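Beta-glucuronidase (Dictyoglomus thermophilum, PDB 6XXW) probably hydrolyses beta-D-glucuronides, as a family 2 glycoside hydrolase that releases glucuronic acid from its conjugates. Local coordinates at residues V201-S206 with I280-V285; S209-Y214 with V244-N249. All coordinates share one frame; numbering follows the deposited sequence.

Contact 1: residues V201-S206 with I280-V285; sequences VITELS and IGIRTV. With TRS (2-amino-2-hydroxymethyl-propane-1,3-diol), chain H.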
loop_
_atom_site.group_PDB
_atom_site.type_symbol
_atom_site.label_atom_id
_atom_site.label_comp_id
_atom_site.label_asym_id
_atom_site.label_seq_id
_atom_site.Cartn_x
_atom_site.Cartn_y
_atom_site.Cartn_z
ATOM N N VAL A 201 30.610 -33.436 -21.294
ATOM C CA VAL A 201 31.563 -32.487 -21.844
ATOM C C VAL A 201 32.359 -31.888 -20.692
ATOM O O VAL A 201 31.787 -31.529 -19.656
ATOM C CB VAL A 201 30.844 -31.395 -22.662
ATOM C CG1 VAL A 201 31.747 -30.223 -22.891
ATOM C CG2 VAL A 201 30.403 -31.974 -23.997
ATOM N N ILE A 202 33.676 -31.817 -20.853
ATOM C CA ILE A 202 34.547 -31.092 -19.937
ATOM C C ILE A 202 35.425 -30.170 -20.771
ATOM O O ILE A 202 35.930 -30.573 -21.824
ATOM C CB ILE A 202 35.411 -32.040 -19.081
ATOM C CG1 ILE A 202 34.525 -32.969 -18.246
ATOM C CG2 ILE A 202 36.339 -31.250 -18.172
ATOM C CD1 ILE A 202 35.244 -34.215 -17.748
ATOM N N THR A 203 35.612 -28.940 -20.310
ATOM C CA THR A 203 36.441 -27.980 -21.026
ATOM C C THR A 203 37.709 -27.675 -20.235
ATOM O O THR A 203 37.678 -27.552 -19.006
ATOM C CB THR A 203 35.670 -26.690 -21.330
ATOM O OG1 THR A 203 35.327 -26.024 -20.113
ATOM C CG2 THR A 203 34.401 -27.000 -22.121
ATOM N N GLU A 204 38.828 -27.597 -20.953
ATOM C CA GLU A 204 40.136 -27.301 -20.391
ATOM C C GLU A 204 40.786 -26.212 -21.231
ATOM O O GLU A 204 40.462 -26.034 -22.408
ATOM C CB GLU A 204 41.053 -28.539 -20.369
ATOM C CG GLU A 204 40.545 -29.710 -19.539
ATOM C CD GLU A 204 41.434 -30.945 -19.665
ATOM O OE1 GLU A 204 41.029 -32.025 -19.183
ATOM O OE2 GLU A 204 42.537 -30.840 -20.248
ATOM N N LEU A 205 41.715 -25.488 -20.618
ATOM C CA LEU A 205 42.526 -24.502 -21.321
ATOM C C LEU A 205 43.920 -25.080 -21.511
ATOM O O LEU A 205 44.500 -25.626 -20.571
ATOM C CB LEU A 205 42.591 -23.187 -20.548
ATOM C CG LEU A 205 41.242 -22.636 -20.085
ATOM C CD1 LEU A 205 41.438 -21.384 -19.248
ATOM C CD2 LEU A 205 40.339 -22.364 -21.273
ATOM N N SER A 206 44.458 -24.969 -22.720
ATOM C CA SER A 206 45.739 -25.596 -23.032
ATOM C C SER A 206 46.496 -24.693 -23.994
ATOM O O SER A 206 46.094 -24.546 -25.153
ATOM C CB SER A 206 45.530 -26.994 -23.623
ATOM O OG SER A 206 46.766 -27.634 -23.921
ATOM N N ILE A 280 27.183 -25.050 -25.495
ATOM C CA ILE A 280 28.064 -25.243 -24.353
ATOM C C ILE A 280 28.943 -24.008 -24.223
ATOM O O ILE A 280 29.071 -23.214 -25.152
ATOM C CB ILE A 280 28.940 -26.510 -24.481
ATOM C CG1 ILE A 280 29.823 -26.417 -25.730
ATOM C CG2 ILE A 280 28.079 -27.780 -24.503
ATOM C CD1 ILE A 280 30.859 -27.512 -25.802
ATOM N N GLY A 281 29.557 -23.863 -23.063
ATOM C CA GLY A 281 30.467 -22.756 -22.814
ATOM C C GLY A 281 31.808 -23.266 -22.333
ATOM O O GLY A 281 31.884 -24.251 -21.598
ATOM N N ILE A 282 32.867 -22.597 -22.768
ATOM C CA ILE A 282 34.231 -22.979 -22.423
ATOM C C ILE A 282 34.668 -22.132 -21.230
ATOM O O ILE A 282 34.904 -20.926 -21.362
ATOM C CB ILE A 282 35.182 -22.800 -23.617
ATOM C CG1 ILE A 282 34.821 -23.769 -24.750
ATOM C CG2 ILE A 282 36.632 -22.998 -23.180
ATOM C CD1 ILE A 282 35.551 -23.462 -26.062
ATOM N N ARG A 283 34.775 -22.756 -20.055
ATOM C CA ARG A 283 35.274 -22.062 -18.876
ATOM C C ARG A 283 35.802 -23.075 -17.869
ATOM O O ARG A 283 35.381 -24.234 -17.849
ATOM C CB ARG A 283 34.190 -21.194 -18.221
ATOM C CG ARG A 283 33.526 -21.826 -16.987
ATOM C CD ARG A 283 32.365 -22.668 -17.430
ATOM N NE ARG A 283 31.626 -23.317 -16.338
ATOM C CZ ARG A 283 31.987 -24.455 -15.747
ATOM N NH1 ARG A 283 33.115 -25.069 -16.097
ATOM N NH2 ARG A 283 31.211 -24.988 -14.810
ATOM N N THR A 284 36.711 -22.611 -17.012
ATOM C CA THR A 284 37.205 -23.407 -15.897
ATOM C C THR A 284 36.792 -22.761 -14.586
ATOM O O THR A 284 36.616 -21.539 -14.504
ATOM C CB THR A 284 38.732 -23.555 -15.915
ATOM O OG1 THR A 284 39.332 -22.258 -15.810
ATOM C CG2 THR A 284 39.188 -24.229 -17.206
ATOM N N VAL A 285 36.654 -23.588 -13.556
ATOM C CA VAL A 285 36.368 -23.104 -12.211
ATOM C C VAL A 285 37.277 -23.836 -11.230
ATOM O O VAL A 285 37.462 -25.055 -11.326
ATOM C CB VAL A 285 34.872 -23.261 -11.857
ATOM C CG1 VAL A 285 34.415 -24.695 -12.025
ATOM C CG2 VAL A 285 34.612 -22.788 -10.433
HETATM C C TRS H . 30.875 -27.238 -19.596
HETATM C C1 TRS H . 30.095 -28.256 -18.786
HETATM C C2 TRS H . 29.982 -26.102 -20.037
HETATM C C3 TRS H . 31.987 -26.689 -18.736
HETATM N N TRS H . 31.403 -27.837 -20.820
HETATM O O1 TRS H . 30.909 -29.358 -18.446
HETATM O O2 TRS H . 29.431 -26.376 -21.293
HETATM O O3 TRS H . 32.652 -25.694 -19.465
HETATM O O HOH W 1 36.152 -26.756 -17.076
#
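At the edge of the immunoglobulin-like domain of this family 2 glycosidase, T203 meets the segment through which the chain leaves that domain for the TIM barrel. V201-S206 belongs to strand 198-206, an outer strand of its sheet within the chain, and I280-V285 runs 46° from it instead of pairing alongside. The CA atoms of T203 and I282 are 5.6 Å apart, whereas those of V201 and I280 stand 8.4 Å apart. A Tris molecule, probably from the crystallisation liquor, bridges the two segments there. T203 OG1 donates to Tris O3 (2.8 Å), which in turn donates to G281 O (2.7 Å). Tris O1 donates to V201 O at 2.6 Å, and G281 N reaches Tris O2. A chi1 of 65° sets T203 OG1 between its own N and carbonyl carbon, facing the loop, where R283 N adds a weak bond (3.3 Å, N-H...O angle 144°). Water 1 donates to both T203 O and R283 O and lies in the plane of the R283 guanidinium, at its edge. Tris C3 sits over one face of that group, whose NE and NH2 are held by P406 O and V408 O. Apolar contacts lie at both ends: V201 CG1 meets I280 CD1 at 4.1 Å, the side chains crossing at about a right angle, and L205 CG approaches T284 CG2 (3.9 Å). With the R283 N bond weak, the water and Tris supply much of the polar bridging in the crystal, Tris hydroxyls both donating to carbonyls and accepting from T203 OG1 and G281 N.

Contact 2: residues S209-Y214 with V244-N249; sequences SALVKY and VLEVKN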
loop_
_atom_site.group_PDB
_atom_site.type_symbol
_atom_site.label_atom_id
_atom_site.label_comp_id
_atom_site.label_asym_id
_atom_site.label_seq_id
_atom_site.Cartn_x
_atom_site.Cartn_y
_atom_site.Cartn_z
ATOM N N SER A 209 44.846 -22.536 -26.703
ATOM C CA SER A 209 43.661 -23.222 -27.189
ATOM C C SER A 209 42.777 -23.608 -26.018
ATOM O O SER A 209 43.179 -23.568 -24.853
ATOM C CB SER A 209 44.034 -24.484 -27.979
ATOM O OG SER A 209 44.761 -24.170 -29.143
ATOM N N ALA A 210 41.558 -23.994 -26.343
ATOM C CA ALA A 210 40.699 -24.686 -25.404
ATOM C C ALA A 210 40.402 -26.073 -25.951
ATOM O O ALA A 210 40.371 -26.285 -27.172
ATOM C CB ALA A 210 39.398 -23.914 -25.157
ATOM N N LEU A 211 40.213 -27.023 -25.044
ATOM C CA LEU A 211 39.820 -28.377 -25.400
ATOM C C LEU A 211 38.432 -28.649 -24.858
ATOM O O LEU A 211 38.122 -28.301 -23.715
ATOM C CB LEU A 211 40.800 -29.407 -24.850
ATOM C CG LEU A 211 42.255 -29.024 -25.073
ATOM C CD1 LEU A 211 43.088 -29.643 -23.976
ATOM C CD2 LEU A 211 42.688 -29.496 -26.449
ATOM N N VAL A 212 37.596 -29.241 -25.688
ATOM C CA VAL A 212 36.298 -29.731 -25.271
ATOM C C VAL A 212 36.391 -31.242 -25.348
ATOM O O VAL A 212 36.415 -31.811 -26.447
ATOM C CB VAL A 212 35.169 -29.181 -26.154
ATOM C CG1 VAL A 212 33.853 -29.809 -25.767
ATOM C CG2 VAL A 212 35.096 -27.659 -26.043
ATOM N N LYS A 213 36.487 -31.894 -24.191
ATOM C CA LYS A 213 36.576 -33.349 -24.137
ATOM C C LYS A 213 35.189 -33.940 -23.947
ATOM O O LYS A 213 34.379 -33.415 -23.184
ATOM C CB LYS A 213 37.499 -33.794 -23.004
ATOM C CG LYS A 213 38.925 -33.288 -23.137
ATOM C CD LYS A 213 39.729 -33.596 -21.874
ATOM C CE LYS A 213 41.225 -33.514 -22.119
ATOM N NZ LYS A 213 42.005 -34.142 -21.010
ATOM N N TYR A 214 34.902 -35.024 -24.659
ATOM C CA TYR A 214 33.542 -35.532 -24.644
ATOM C C TYR A 214 33.538 -37.050 -24.630
ATOM O O TYR A 214 34.473 -37.706 -25.099
ATOM C CB TYR A 214 32.718 -35.009 -25.835
ATOM C CG TYR A 214 33.090 -35.631 -27.171
ATOM C CD1 TYR A 214 32.498 -36.824 -27.603
ATOM C CD2 TYR A 214 34.041 -35.032 -27.995
ATOM C CE1 TYR A 214 32.851 -37.405 -28.840
ATOM C CE2 TYR A 214 34.402 -35.606 -29.220
ATOM C CZ TYR A 214 33.805 -36.790 -29.628
ATOM O OH TYR A 214 34.155 -37.356 -30.837
ATOM N N VAL A 244 38.391 -35.495 -28.169
ATOM C CA VAL A 244 38.748 -34.141 -27.769
ATOM C C VAL A 244 38.575 -33.236 -28.981
ATOM O O VAL A 244 38.934 -33.612 -30.101
ATOM C CB VAL A 244 40.188 -34.063 -27.214
ATOM C CG1 VAL A 244 40.364 -34.998 -26.027
ATOM C CG2 VAL A 244 41.208 -34.416 -28.291
ATOM N N LEU A 245 37.980 -32.072 -28.768
ATOM C CA LEU A 245 37.835 -31.051 -29.796
ATOM C C LEU A 245 38.728 -29.878 -29.427
ATOM O O LEU A 245 38.626 -29.351 -28.313
ATOM C CB LEU A 245 36.377 -30.602 -29.919
ATOM C CG LEU A 245 35.362 -31.704 -30.257
ATOM C CD1 LEU A 245 33.980 -31.380 -29.671
ATOM C CD2 LEU A 245 35.274 -31.908 -31.773
ATOM N N GLU A 246 39.606 -29.474 -30.343
ATOM C CA GLU A 246 40.506 -28.355 -30.091
ATOM C C GLU A 246 39.936 -27.081 -30.689
ATOM O O GLU A 246 39.603 -27.041 -31.879
ATOM C CB GLU A 246 41.901 -28.592 -30.662
ATOM C CG GLU A 246 42.899 -27.566 -30.136
ATOM C CD GLU A 246 44.245 -27.641 -30.815
ATOM O OE1 GLU A 246 44.444 -28.581 -31.610
ATOM O OE2 GLU A 246 45.097 -26.759 -30.551
ATOM N N VAL A 247 39.862 -26.033 -29.876
ATOM C CA VAL A 247 39.384 -24.730 -30.324
ATOM C C VAL A 247 40.548 -23.755 -30.221
ATOM O O VAL A 247 40.963 -23.387 -29.114
ATOM C CB VAL A 247 38.171 -24.246 -29.515
ATOM C CG1 VAL A 247 37.705 -22.885 -29.999
ATOM C CG2 VAL A 247 37.039 -25.233 -29.658
ATOM N N LYS A 248 41.080 -23.343 -31.366
ATOM C CA LYS A 248 42.143 -22.350 -31.381
ATOM C C LYS A 248 41.534 -20.964 -31.205
ATOM O O LYS A 248 40.475 -20.665 -31.759
ATOM C CB LYS A 248 42.935 -22.433 -32.688
ATOM C CG LYS A 248 44.137 -21.495 -32.736
ATOM C CD LYS A 248 45.454 -22.266 -32.704
ATOM C CE LYS A 248 46.543 -21.469 -31.990
ATOM N NZ LYS A 248 47.858 -22.171 -32.007
ATOM N N ASN A 249 42.193 -20.123 -30.417
ATOM C CA ASN A 249 41.675 -18.808 -30.064
ATOM C C ASN A 249 40.230 -18.920 -29.540
ATOM O O ASN A 249 39.301 -18.397 -30.158
ATOM C CB ASN A 249 41.750 -17.853 -31.240
#
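A210 O is approached by two groups of the facing strand: V247 N donates to it at 2.8 Å with an N-H...O angle of 171°, and E246 CA adds a CA-H...O contact at 3.6 Å. The return bond, A210 N to V247 O, measures 2.9 Å, which completes a hydrogen-bonded antiparallel pair. The next such pair repeats the pattern: V212 N to L245 O is 2.8 Å and lies in the carbonyl plane, while L245 N reaches V212 O at 2.8 Å, tilted 34° from the plane of the V212 carbonyl. S209 with K248, L211 with E246 and K213 with V244 form the intervening non-hydrogen-bonded pairs, with their side chains on one face. There S209 OG donates to E246 OE2 (3.0 Å), on the OE2 lone pair anti to the other carboxylate oxygen, a diagonal bond to a neighbouring pair. K213 CG lies beside V244 CG1 at 3.7 Å, the two side chains pointing the same way; beyond it the extended lysine chain carries NZ to E204. The other face bears A210, V212, L245 and V247. With CG of Y214 set between its backbone N and carbonyl carbon (chi1 73°), the ring brings CD2 to L245 CD1 (4.0 Å), and its hydroxyl is hydrogen-bonded to G240 O and N238 ND2. L245 and V247 continue onto V225 and L227 of strand 223-228 and onto L263 and Y261 of strand 257-268. An apolar face packed on a second sheet, backed by a mixed face with charged side chains, characterises a beta-sandwich, here the immunoglobulin-like one of a family 2 glycoside hydrolase.

Contact 2 is nested in the chain between the two segments of contact 1, and their centres are 8 Å apart. Strands 198-206 and 209-217 are neighbours in one three-stranded antiparallel sheet: I202 O and K213 N (2.8 Å) and E204 O and L211 N (2.8 Å) are probable hydrogen bonds. Packing joins the contacts as well, with I282 CG2 against A210 CB at 3.5 Å and V201 CG1 against V212 CG1 at 3.6 Å. The Tris of contact 1 is also hydrogen-bonded to K403 O and N404 O, so it sits where the sandwich domain borders the TIM barrel domain.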